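Local coordinates for protein Trypsin/chymotrypsin inhibitor (Alocasia macrorrhizos, PDB 5YCZ) that inhibits trypsin and alpha-chymotrypsin as a homodimeric Kunitz-type protein from giant taro, and acts against mosquito midgut proteases, at residues Y131-C136 against G153-A158; C39-A44 against T82-S87; F59-D64 against V142-C147; N2-V7 against D66-G71. All coordinates share one frame; numbering follows the deposited sequence.

Contact 1. Residues Y131-C136 against G153-A158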
loop_
_atom_site.group_PDB
_atom_site.type_symbol
_atom_site.label_atom_id
_atom_site.label_comp_id
_atom_site.label_asym_id
_atom_site.label_seq_id
_atom_site.Cartn_x
_atom_site.Cartn_y
_atom_site.Cartn_z
ATOM N N TYR A 131 21.150 5.762 -7.692
ATOM C CA TYR A 131 20.389 4.902 -8.572
ATOM C C TYR A 131 19.456 5.745 -9.416
ATOM O O TYR A 131 19.272 6.946 -9.195
ATOM C CB TYR A 131 19.624 3.840 -7.781
ATOM C CG TYR A 131 20.521 2.936 -6.958
ATOM C CD1 TYR A 131 20.951 1.710 -7.459
ATOM C CD2 TYR A 131 20.944 3.309 -5.679
ATOM C CE1 TYR A 131 21.780 0.883 -6.712
ATOM C CE2 TYR A 131 21.778 2.486 -4.926
ATOM C CZ TYR A 131 22.193 1.281 -5.450
ATOM O OH TYR A 131 23.012 0.470 -4.710
ATOM N N GLN A 132 18.897 5.101 -10.425
ATOM C CA GLN A 132 17.789 5.648 -11.184
ATOM C C GLN A 132 16.720 4.568 -11.315
ATOM O O GLN A 132 16.955 3.390 -11.019
ATOM C CB GLN A 132 18.238 6.119 -12.562
ATOM C CG GLN A 132 19.558 6.820 -12.593
ATOM C CD GLN A 132 20.238 6.608 -13.922
ATOM O OE1 GLN A 132 19.997 5.599 -14.594
ATOM N NE2 GLN A 132 21.084 7.557 -14.319
ATOM N N ILE A 133 15.532 4.977 -11.765
ATOM C CA ILE A 133 14.435 4.064 -12.048
ATOM C C ILE A 133 14.201 4.036 -13.545
ATOM O O ILE A 133 14.169 5.083 -14.204
ATOM C CB ILE A 133 13.160 4.476 -11.316
ATOM C CG1 ILE A 133 13.474 4.572 -9.824
ATOM C CG2 ILE A 133 12.032 3.500 -11.642
ATOM C CD1 ILE A 133 12.259 4.448 -8.948
ATOM N N GLU A 134 14.048 2.842 -14.082
ATOM C CA GLU A 134 13.753 2.677 -15.486
ATOM C C GLU A 134 12.360 2.108 -15.613
ATOM O O GLU A 134 11.919 1.346 -14.753
ATOM C CB GLU A 134 14.761 1.755 -16.145
ATOM C CG GLU A 134 16.112 2.422 -16.324
ATOM C CD GLU A 134 16.825 1.920 -17.551
ATOM O OE1 GLU A 134 16.501 2.403 -18.670
ATOM O OE2 GLU A 134 17.689 1.027 -17.387
ATOM N N VAL A 135 11.669 2.512 -16.676
ATOM C CA VAL A 135 10.385 1.940 -17.065
ATOM C C VAL A 135 10.659 0.746 -17.979
ATOM O O VAL A 135 11.137 0.921 -19.100
ATOM C CB VAL A 135 9.526 2.988 -17.775
ATOM C CG1 VAL A 135 8.108 2.492 -17.942
ATOM C CG2 VAL A 135 9.591 4.300 -17.016
ATOM N N CYS A 136 10.368 -0.474 -17.524
ATOM C CA CYS A 136 10.734 -1.673 -18.291
ATOM C C CYS A 136 9.540 -2.600 -18.467
ATOM O O CYS A 136 9.364 -3.559 -17.712
ATOM C CB CYS A 136 11.891 -2.428 -17.632
ATOM S SG CYS A 136 13.462 -1.529 -17.593
ATOM N N GLY A 153 12.786 3.669 -20.894
ATOM C CA GLY A 153 13.834 4.598 -20.540
ATOM C C GLY A 153 13.753 5.010 -19.082
ATOM O O GLY A 153 13.050 4.411 -18.272
ATOM N N THR A 154 14.483 6.067 -18.751
ATOM C CA THR A 154 14.764 6.441 -17.374
ATOM C C THR A 154 13.865 7.593 -16.936
ATOM O O THR A 154 13.548 8.488 -17.729
ATOM C CB THR A 154 16.249 6.816 -17.235
ATOM O OG1 THR A 154 17.049 5.861 -17.955
ATOM C CG2 THR A 154 16.680 6.776 -15.786
ATOM N N LEU A 155 13.449 7.553 -15.667
ATOM C CA LEU A 155 12.599 8.597 -15.105
ATOM C C LEU A 155 13.418 9.832 -14.780
ATOM O O LEU A 155 14.475 9.742 -14.141
ATOM C CB LEU A 155 11.896 8.105 -13.847
ATOM C CG LEU A 155 10.877 6.991 -14.056
ATOM C CD1 LEU A 155 10.148 6.655 -12.769
ATOM C CD2 LEU A 155 9.881 7.349 -15.154
ATOM N N GLY A 156 12.937 10.989 -15.228
ATOM C CA GLY A 156 13.536 12.247 -14.852
ATOM C C GLY A 156 12.464 13.153 -14.296
ATOM O O GLY A 156 11.272 12.886 -14.432
ATOM N N LEU A 157 12.895 14.227 -13.641
ATOM C CA LEU A 157 11.933 15.203 -13.147
ATOM C C LEU A 157 11.346 15.998 -14.307
ATOM O O LEU A 157 12.065 16.410 -15.223
ATOM C CB LEU A 157 12.596 16.143 -12.145
ATOM C CG LEU A 157 13.225 15.483 -10.918
ATOM C CD1 LEU A 157 13.867 16.526 -10.031
ATOM C CD2 LEU A 157 12.189 14.657 -10.174
ATOM N N ALA A 158 10.035 16.229 -14.256
ATOM C CA ALA A 158 9.307 16.827 -15.368
ATOM C C ALA A 158 8.491 18.013 -14.871
ATOM O O ALA A 158 7.506 17.826 -14.148
ATOM C CB ALA A 158 8.390 15.799 -16.028
HETATM O O HOH W 1 15.436 8.001 -12.248
#

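Contact 2. Residues C39-A44 against T82-S87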
loop_
_atom_site.group_PDB
_atom_site.type_symbol
_atom_site.label_atom_id
_atom_site.label_comp_id
_atom_site.label_asym_id
_atom_site.label_seq_id
_atom_site.Cartn_x
_atom_site.Cartn_y
_atom_site.Cartn_z
ATOM N N CYS A 39 -8.736 12.664 -9.365
ATOM C CA CYS A 39 -8.214 11.310 -9.242
ATOM C C CYS A 39 -7.903 10.787 -10.632
ATOM O O CYS A 39 -8.609 11.126 -11.584
ATOM C CB CYS A 39 -9.197 10.358 -8.538
ATOM S SG CYS A 39 -9.337 10.573 -6.711
ATOM N N PRO A 40 -6.844 9.961 -10.787
ATOM C CA PRO A 40 -5.985 9.438 -9.718
ATOM C C PRO A 40 -4.835 10.375 -9.372
ATOM O O PRO A 40 -4.580 11.318 -10.114
ATOM C CB PRO A 40 -5.439 8.120 -10.307
ATOM C CG PRO A 40 -5.817 8.120 -11.756
ATOM C CD PRO A 40 -6.397 9.469 -12.097
ATOM N N LEU A 41 -4.183 10.122 -8.240
ATOM C CA LEU A 41 -2.940 10.800 -7.918
ATOM C C LEU A 41 -1.841 10.332 -8.861
ATOM O O LEU A 41 -1.849 9.189 -9.335
ATOM C CB LEU A 41 -2.536 10.525 -6.470
ATOM C CG LEU A 41 -3.681 10.593 -5.458
ATOM C CD1 LEU A 41 -3.122 10.396 -4.076
ATOM C CD2 LEU A 41 -4.387 11.932 -5.545
ATOM N N ASN A 42 -0.905 11.239 -9.148
ATOM C CA ASN A 42 0.320 10.934 -9.873
ATOM C C ASN A 42 1.513 10.970 -8.924
ATOM O O ASN A 42 1.479 11.604 -7.868
ATOM C CB ASN A 42 0.559 11.930 -11.018
ATOM C CG ASN A 42 -0.589 12.003 -11.963
ATOM O OD1 ASN A 42 -1.109 10.980 -12.410
ATOM N ND2 ASN A 42 -1.011 13.212 -12.275
ATOM N N VAL A 43 2.587 10.302 -9.325
ATOM C CA VAL A 43 3.835 10.377 -8.577
ATOM C C VAL A 43 4.500 11.718 -8.853
ATOM O O VAL A 43 4.662 12.123 -10.010
ATOM C CB VAL A 43 4.744 9.197 -8.938
ATOM C CG1 VAL A 43 6.010 9.183 -8.068
ATOM C CG2 VAL A 43 3.966 7.924 -8.687
ATOM N N ALA A 44 4.870 12.423 -7.786
ATOM C CA ALA A 44 5.390 13.782 -7.876
ATOM C C ALA A 44 6.549 13.959 -6.907
ATOM O O ALA A 44 6.645 13.259 -5.900
ATOM C CB ALA A 44 4.306 14.824 -7.566
ATOM N N THR A 82 -5.050 6.634 0.816
ATOM C CA THR A 82 -5.038 7.713 -0.137
ATOM C C THR A 82 -6.470 8.178 -0.264
ATOM O O THR A 82 -7.404 7.432 0.044
ATOM C CB THR A 82 -4.446 7.191 -1.447
ATOM O OG1 THR A 82 -3.016 7.177 -1.350
ATOM C CG2 THR A 82 -4.893 7.954 -2.642
ATOM N N ARG A 83 -6.639 9.423 -0.694
ATOM C CA ARG A 83 -7.965 9.964 -0.956
ATOM C C ARG A 83 -8.599 9.437 -2.240
ATOM O O ARG A 83 -9.765 9.758 -2.512
ATOM C CB ARG A 83 -7.897 11.497 -1.012
ATOM C CG ARG A 83 -7.138 12.064 -2.204
ATOM C CD ARG A 83 -7.529 13.519 -2.387
ATOM N NE ARG A 83 -6.574 14.306 -3.154
ATOM C CZ ARG A 83 -6.680 14.522 -4.455
ATOM N NH1 ARG A 83 -7.698 13.983 -5.116
ATOM N NH2 ARG A 83 -5.767 15.266 -5.082
ATOM N N CYS A 84 -7.874 8.664 -3.040
ATOM C CA CYS A 84 -8.358 8.115 -4.293
ATOM C C CYS A 84 -8.430 6.600 -4.191
ATOM O O CYS A 84 -7.693 5.984 -3.416
ATOM C CB CYS A 84 -7.461 8.497 -5.474
ATOM S SG CYS A 84 -7.460 10.276 -5.900
ATOM N N PRO A 85 -9.336 5.973 -4.942
ATOM C CA PRO A 85 -9.595 4.541 -4.772
ATOM C C PRO A 85 -8.658 3.623 -5.537
ATOM O O PRO A 85 -8.678 2.401 -5.285
ATOM C CB PRO A 85 -11.012 4.415 -5.317
ATOM C CG PRO A 85 -11.011 5.408 -6.457
ATOM C CD PRO A 85 -10.285 6.588 -5.888
ATOM N N GLN A 86 -7.889 4.178 -6.481
ATOM C CA GLN A 86 -6.917 3.411 -7.250
ATOM C C GLN A 86 -5.787 2.943 -6.347
ATOM O O GLN A 86 -5.449 3.592 -5.352
ATOM C CB GLN A 86 -6.334 4.259 -8.389
ATOM C CG GLN A 86 -7.364 4.758 -9.377
ATOM C CD GLN A 86 -8.007 6.068 -8.946
ATOM O OE1 GLN A 86 -7.460 6.816 -8.127
ATOM N NE2 GLN A 86 -9.165 6.357 -9.501
ATOM N N SER A 87 -5.185 1.813 -6.711
ATOM C CA SER A 87 -4.009 1.357 -5.984
ATOM C C SER A 87 -2.911 2.404 -6.064
ATOM O O SER A 87 -2.830 3.182 -7.016
ATOM C CB SER A 87 -3.515 0.013 -6.529
ATOM O OG SER A 87 -2.899 0.140 -7.798
#

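Contact 3. Residues F59-D64 against V142-C147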
loop_
_atom_site.group_PDB
_atom_site.type_symbol
_atom_site.label_atom_id
_atom_site.label_comp_id
_atom_site.label_asym_id
_atom_site.label_seq_id
_atom_site.Cartn_x
_atom_site.Cartn_y
_atom_site.Cartn_z
ATOM N N PHE A 59 8.753 -4.473 -4.698
ATOM C CA PHE A 59 8.274 -5.846 -4.797
ATOM C C PHE A 59 8.860 -6.463 -6.058
ATOM O O PHE A 59 8.312 -6.282 -7.157
ATOM C CB PHE A 59 6.749 -5.891 -4.812
ATOM C CG PHE A 59 6.138 -5.343 -3.565
ATOM C CD1 PHE A 59 5.914 -3.982 -3.428
ATOM C CD2 PHE A 59 5.828 -6.187 -2.504
ATOM C CE1 PHE A 59 5.368 -3.467 -2.245
ATOM C CE2 PHE A 59 5.286 -5.694 -1.321
ATOM C CZ PHE A 59 5.048 -4.333 -1.191
ATOM N N PRO A 60 9.979 -7.178 -5.945
ATOM C CA PRO A 60 10.572 -7.798 -7.128
ATOM C C PRO A 60 9.578 -8.749 -7.762
ATOM O O PRO A 60 8.869 -9.478 -7.068
ATOM C CB PRO A 60 11.781 -8.548 -6.565
ATOM C CG PRO A 60 12.011 -7.961 -5.228
ATOM C CD PRO A 60 10.684 -7.568 -4.717
ATOM N N GLU A 61 9.504 -8.715 -9.091
ATOM C CA GLU A 61 8.589 -9.617 -9.777
ATOM C C GLU A 61 8.967 -11.074 -9.560
ATOM O O GLU A 61 8.101 -11.949 -9.686
ATOM C CB GLU A 61 8.550 -9.313 -11.270
ATOM C CG GLU A 61 7.583 -8.218 -11.653
ATOM C CD GLU A 61 7.117 -8.337 -13.101
ATOM O OE1 GLU A 61 5.902 -8.540 -13.316
ATOM O OE2 GLU A 61 7.964 -8.222 -14.020
ATOM N N ASN A 62 10.234 -11.351 -9.234
ATOM C CA ASN A 62 10.702 -12.703 -8.937
ATOM C C ASN A 62 10.461 -12.999 -7.466
ATOM O O ASN A 62 11.010 -12.316 -6.598
ATOM C CB ASN A 62 12.186 -12.856 -9.271
ATOM C CG ASN A 62 12.617 -14.319 -9.370
ATOM O OD1 ASN A 62 12.266 -15.143 -8.521
ATOM N ND2 ASN A 62 13.369 -14.649 -10.421
ATOM N N ALA A 63 9.691 -14.055 -7.190
ATOM C CA ALA A 63 9.141 -14.253 -5.851
ATOM C C ALA A 63 10.185 -14.710 -4.830
ATOM O O ALA A 63 10.000 -14.489 -3.625
ATOM C CB ALA A 63 7.985 -15.248 -5.918
ATOM N N ASP A 64 11.272 -15.350 -5.274
ATOM C CA ASP A 64 12.303 -15.845 -4.358
ATOM C C ASP A 64 13.344 -14.794 -4.046
ATOM O O ASP A 64 14.100 -14.947 -3.082
ATOM C CB ASP A 64 12.995 -17.064 -4.954
ATOM C CG ASP A 64 12.009 -18.013 -5.612
ATOM O OD1 ASP A 64 10.946 -18.284 -5.022
ATOM O OD2 ASP A 64 12.259 -18.425 -6.758
ATOM N N VAL A 142 13.552 -12.639 -14.235
ATOM C CA VAL A 142 12.401 -13.461 -13.892
ATOM C C VAL A 142 12.519 -14.770 -14.662
ATOM O O VAL A 142 12.803 -14.773 -15.868
ATOM C CB VAL A 142 11.075 -12.730 -14.196
ATOM C CG1 VAL A 142 10.636 -12.890 -15.657
ATOM C CG2 VAL A 142 9.985 -13.167 -13.253
ATOM N N GLU A 143 12.363 -15.883 -13.957
ATOM C CA GLU A 143 12.515 -17.190 -14.592
ATOM C C GLU A 143 11.155 -17.642 -15.129
ATOM O O GLU A 143 10.520 -18.582 -14.643
ATOM C CB GLU A 143 13.121 -18.195 -13.621
ATOM C CG GLU A 143 14.068 -19.190 -14.289
ATOM C CD GLU A 143 14.091 -20.552 -13.597
ATOM O OE1 GLU A 143 13.202 -20.816 -12.754
ATOM O OE2 GLU A 143 14.992 -21.365 -13.910
ATOM N N ARG A 144 10.705 -16.919 -16.146
ATOM C CA ARG A 144 9.527 -17.303 -16.911
ATOM C C ARG A 144 9.598 -16.582 -18.249
ATOM O O ARG A 144 10.405 -15.657 -18.422
ATOM C CB ARG A 144 8.228 -16.964 -16.154
ATOM C CG ARG A 144 7.724 -15.533 -16.342
ATOM C CD ARG A 144 6.797 -15.144 -15.204
ATOM N NE ARG A 144 6.790 -13.704 -14.963
ATOM C CZ ARG A 144 6.629 -13.147 -13.766
ATOM N NH1 ARG A 144 6.476 -13.908 -12.684
ATOM N NH2 ARG A 144 6.630 -11.826 -13.651
ATOM N N PRO A 145 8.801 -17.003 -19.230
ATOM C CA PRO A 145 8.839 -16.335 -20.535
ATOM C C PRO A 145 8.586 -14.837 -20.408
ATOM O O PRO A 145 7.684 -14.399 -19.690
ATOM C CB PRO A 145 7.722 -17.037 -21.317
ATOM C CG PRO A 145 6.891 -17.750 -20.264
ATOM C CD PRO A 145 7.883 -18.153 -19.242
ATOM N N SER A 146 9.402 -14.047 -21.112
ATOM C CA SER A 146 9.312 -12.595 -21.060
ATOM C C SER A 146 9.491 -12.016 -22.455
ATOM O O SER A 146 10.259 -12.550 -23.260
ATOM C CB SER A 146 10.359 -12.006 -20.097
ATOM O OG SER A 146 11.683 -12.156 -20.588
ATOM N N CYS A 147 8.768 -10.931 -22.742
ATOM C CA CYS A 147 8.933 -10.234 -24.012
ATOM C C CYS A 147 10.320 -9.608 -24.090
ATOM O O CYS A 147 10.929 -9.257 -23.074
ATOM C CB CYS A 147 7.855 -9.157 -24.204
ATOM S SG CYS A 147 7.586 -7.940 -22.831
#

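Contact 4. Residues N2-V7 against D66-G71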
loop_
_atom_site.group_PDB
_atom_site.type_symbol
_atom_site.label_atom_id
_atom_site.label_comp_id
_atom_site.label_asym_id
_atom_site.label_seq_id
_atom_site.Cartn_x
_atom_site.Cartn_y
_atom_site.Cartn_z
ATOM N N ASN A 2 23.799 -7.775 -8.573
ATOM C CA ASN A 2 24.118 -6.880 -7.477
ATOM C C ASN A 2 22.840 -6.289 -6.909
ATOM O O ASN A 2 22.058 -5.674 -7.655
ATOM C CB ASN A 2 25.045 -5.775 -7.972
ATOM C CG ASN A 2 26.027 -6.276 -9.015
ATOM O OD1 ASN A 2 26.673 -7.312 -8.826
ATOM N ND2 ASN A 2 26.128 -5.561 -10.133
ATOM N N PRO A 3 22.575 -6.444 -5.617
ATOM C CA PRO A 3 21.405 -5.793 -5.031
ATOM C C PRO A 3 21.576 -4.287 -5.031
ATOM O O PRO A 3 22.654 -3.737 -5.273
ATOM C CB PRO A 3 21.344 -6.348 -3.603
ATOM C CG PRO A 3 22.721 -6.765 -3.306
ATOM C CD PRO A 3 23.328 -7.215 -4.614
ATOM N N VAL A 4 20.488 -3.637 -4.785
ATOM C CA VAL A 4 20.467 -2.209 -4.516
ATOM C C VAL A 4 20.705 -2.020 -3.021
ATOM O O VAL A 4 20.319 -2.861 -2.208
ATOM C CB VAL A 4 19.123 -1.623 -5.004
ATOM C CG1 VAL A 4 19.059 -0.127 -4.799
ATOM C CG2 VAL A 4 18.900 -1.987 -6.482
ATOM N N LEU A 5 21.373 -0.944 -2.641
ATOM C CA LEU A 5 21.675 -0.689 -1.241
ATOM C C LEU A 5 21.150 0.673 -0.802
ATOM O O LEU A 5 21.017 1.601 -1.616
ATOM C CB LEU A 5 23.187 -0.740 -0.980
ATOM C CG LEU A 5 23.979 -1.790 -1.754
ATOM C CD1 LEU A 5 25.476 -1.598 -1.530
ATOM C CD2 LEU A 5 23.526 -3.189 -1.349
ATOM N N ASP A 6 20.890 0.795 0.502
ATOM C CA ASP A 6 20.443 2.052 1.082
ATOM C C ASP A 6 21.662 2.903 1.424
ATOM O O ASP A 6 22.791 2.575 1.056
ATOM C CB ASP A 6 19.531 1.800 2.289
ATOM C CG ASP A 6 20.105 0.791 3.269
ATOM O OD1 ASP A 6 21.344 0.733 3.402
ATOM O OD2 ASP A 6 19.314 0.065 3.917
ATOM N N VAL A 7 21.446 4.031 2.103
ATOM C CA VAL A 7 22.566 4.856 2.555
ATOM C C VAL A 7 23.438 4.074 3.530
ATOM O O VAL A 7 24.657 4.279 3.600
ATOM C CB VAL A 7 22.030 6.159 3.181
ATOM C CG1 VAL A 7 21.678 7.201 2.103
ATOM C CG2 VAL A 7 20.805 5.833 4.033
ATOM N N ASP A 66 14.155 -11.750 -2.209
ATOM C CA ASP A 66 13.637 -11.001 -1.077
ATOM C C ASP A 66 14.481 -9.769 -0.828
ATOM O O ASP A 66 14.280 -9.069 0.171
ATOM C CB ASP A 66 13.552 -11.897 0.159
ATOM C CG ASP A 66 12.467 -12.945 0.023
ATOM O OD1 ASP A 66 12.804 -14.157 -0.057
ATOM O OD2 ASP A 66 11.276 -12.539 -0.046
ATOM N N THR A 67 15.434 -9.512 -1.710
ATOM C CA THR A 67 16.101 -8.235 -1.849
ATOM C C THR A 67 15.822 -7.741 -3.259
ATOM O O THR A 67 15.430 -8.519 -4.135
ATOM C CB THR A 67 17.611 -8.368 -1.609
ATOM O OG1 THR A 67 18.220 -9.011 -2.735
ATOM C CG2 THR A 67 17.891 -9.205 -0.377
ATOM N N VAL A 68 16.006 -6.449 -3.489
ATOM C CA VAL A 68 15.836 -5.906 -4.831
ATOM C C VAL A 68 17.158 -6.017 -5.578
ATOM O O VAL A 68 18.205 -5.595 -5.074
ATOM C CB VAL A 68 15.341 -4.456 -4.786
ATOM C CG1 VAL A 68 15.780 -3.703 -6.041
ATOM C CG2 VAL A 68 13.845 -4.451 -4.699
ATOM N N GLN A 69 17.114 -6.586 -6.778
ATOM C CA GLN A 69 18.297 -6.728 -7.612
ATOM C C GLN A 69 18.335 -5.643 -8.680
ATOM O O GLN A 69 17.315 -5.311 -9.288
ATOM C CB GLN A 69 18.334 -8.105 -8.281
ATOM C CG GLN A 69 18.451 -9.286 -7.321
ATOM C CD GLN A 69 19.773 -9.303 -6.595
ATOM O OE1 GLN A 69 20.835 -9.403 -7.212
ATOM N NE2 GLN A 69 19.720 -9.188 -5.274
ATOM N N GLU A 70 19.522 -5.100 -8.899
ATOM C CA GLU A 70 19.756 -4.190 -10.003
ATOM C C GLU A 70 19.327 -4.801 -11.332
ATOM O O GLU A 70 19.607 -5.965 -11.623
ATOM C CB GLU A 70 21.237 -3.866 -10.052
ATOM C CG GLU A 70 21.565 -2.442 -10.230
ATOM C CD GLU A 70 22.941 -2.184 -9.719
ATOM O OE1 GLU A 70 23.351 -2.944 -8.814
ATOM O OE2 GLU A 70 23.605 -1.244 -10.213
ATOM N N GLY A 71 18.653 -4.001 -12.148
ATOM C CA GLY A 71 18.235 -4.430 -13.458
ATOM C C GLY A 71 17.049 -5.374 -13.506
ATOM O O GLY A 71 16.500 -5.577 -14.586
#

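Contact 1. Residues Y131-C136 against G153-A158
Leu-155 sits between two partners, one for each of its methyl groups. Its CD1 lies 3.8 Å from CG2 of Ile-133, while CD2 meets CG2 of Val-135 at 3.6 Å, the latter pair crossing at about a right angle. On the other face of the sheet OG1 of Thr-154, anti to the carbonyl carbon (chi1 -43°), passes 3.6 Å from OE1 of Glu-134, not hydrogen-bonded to it, and the methyl CG2 rests 3.6 Å from CB of Gln-132. Two backbone bonds fix this register, from Leu-155 N to Ile-133 O (3.0 Å) and from Val-135 N to Gly-153 O (2.8 Å), with Glu-134 and Thr-154 as the non-hydrogen-bonded antiparallel pair between them. Strands 131-135 and 153-159 are neighbours in the antiparallel sheet of a beta-trefoil, yet the short segments run at 124°, and on the Gln-132 side of Ile-133 they splay. There a water takes over, accepting from Ile-133 N at 3.1 Å and donating to Leu-155 O at 2.7 Å. Gly-153 has a phi of 137°, in a conformation calling for glycine. Further out, Leu-166 and Ile-168 of strand 164-168 cover Leu-155 and Val-135, Phe-116 covers Ile-133, and Cys-136 is disulfide-bonded to Cys-151.

Contact 2. Residues C39-A44 against T82-S87
The guanidinium of Arg-83 has the methyl CD2 of Leu-41 over the centre of one face, 3.6 Å from CZ; SG of Cys-39 approaches it obliquely at a longer range. The group is aimed by its bonds beyond the contact: NH1 donates to Ser-38 O, and NH2 makes a weak hydrogen bond to Pro-35 O. CG of Arg-83 stands between its own backbone N and carbonyl carbon (chi1 68°), and from there the chain runs extended to NE, which carries the flat head back over Leu-41. That same leucine branch also touches SG of Cys-84 at 3.5 Å, while its other methyl, CD1, meets CG2 of Thr-82 tip to tip at 3.3 Å. Beside this apolar cluster the Cys-39–Cys-84 disulfide ties the two segments covalently, its SG atoms 2.1 Å apart and its S-S torsion -93°, close to the relaxed right angle. Pro-40, which follows a cis peptide bond, is met crosswise by the bent side chain of Gln-86, whose OE1 comes to 3.2 Å from the proline CB. Leu-32 of strand 30-33 packs on both Leu-41 and Thr-82, and Pro-40 leans on Thr-100 of strand 98-100. The disulfide-tied corner takes part in the dimer interface: Thr-82, Pro-85 and Ser-87 make backbone hydrogen bonds to the second subunit, and Arg-83 packs on Thr-105 of that neighbouring chain.

Contact 3. Residues F59-D64 against V142-C147
Glu-61, just beyond the end of strand 55-60, meets Arg-144 in a long salt bridge, OE1 to NH2 at 3.4 Å. The oxygen arrives at the edge of the guanidinium, near its plane, but the carboxylate plane is turned 80° from that plane, which rules out a flat, two-pronged pairing of the groups; OE2 stays 3.9 Å from the same NH2. The carboxylate is held mainly from elsewhere: OE1 also pairs with Arg-115 NE, and OE2 is hydrogen-bonded to Thr-73 OG1. Two arginines on one buried acid would be expected to favour its charged form. The guanidinium itself is backed by its own segment, since CG2 of Val-142 lies 3.4 Å above its plane, over its centre. The carbonyl O of Glu-61 lies 4.2 Å from that same CG2. Asn-62 is next in sequence, its CG anti to the backbone N (chi1 -163°), which brings ND2 to 3.8 Å from CA of Val-142; its hydrogen bond goes to Gly-141 O, immediately before the second segment. Asn-62 OD1 accepts a weak bond of 3.4 Å from Asp-64 N, consistent with a loosely closed Asx turn. In the second segment the chain is folded back by an inverse gamma turn centred on Glu-143, closed by a weak bond from Arg-144 N to Val-142 O. The arrangement is a surface meeting of two long inter-strand loops of the beta-trefoil, the second also held by the Cys-138–Cys-147 disulfide.

Contact 4. Residues N2-V7 against D66-G71
Glu-70 and Asn-2, the two residues most covered by this contact, meet through backbone and side chain alike. The main-chain N of Glu-70 donates to Asn-2 O at 2.9 Å with an N-H...O angle of 161°, the donor tilted 20° from the carbonyl plane. The glutamate side chain then extends past the same residue, its OE1 3.4 Å from CB of Asn-2. That oxygen also stands 3.2 Å from Asn-2 O, but both are acceptors and no bond joins them; OE2 accepts a hydrogen bond from the backbone N of Lys-120. Val-4 is the third main participant, its N donating to Val-68 O at 3.0 Å. CG1 of Val-4 is anti to its backbone N (chi1 -178°), which leaves CG2 beside that N and 3.6 Å from CG1 of Val-68, the two side chains alongside and pointing the same way. Between the two backbone bonds Pro-3 faces Gln-69 in a single bridge. This isolated pairing joins the N-terminal arm to the loop between strands 55-60 and 74-77. Ile-118 of strand 116-120 touches both valines, Phe-178 of strand 176-180 packs on Val-4, and Phe-58 and Pro-60 of strand 55-60 lie against Val-68.

In the fold
From the N terminus, contact 4 first brings the leading arm to the loop at 66-71. Contact 2 opens within that span, at 39-44, and closes after it at 82-87, so the two cross. Contact 3 starts at 59-64, inside both spans, and closes only at 142-147, crossing each and joining the first half of the chain to the second. Contact 1, a pairing of sheet strands, opens at 131-136 before contact 3 has closed and ends at 153-158, so these also cross, while it follows contacts 2 and 4 in series. Pro-60 packs on Thr-67 and Val-68, connecting contacts 3 and 4; Tyr-131 OH probably hydrogen-bonds Leu-5 N, connecting contacts 1 and 4.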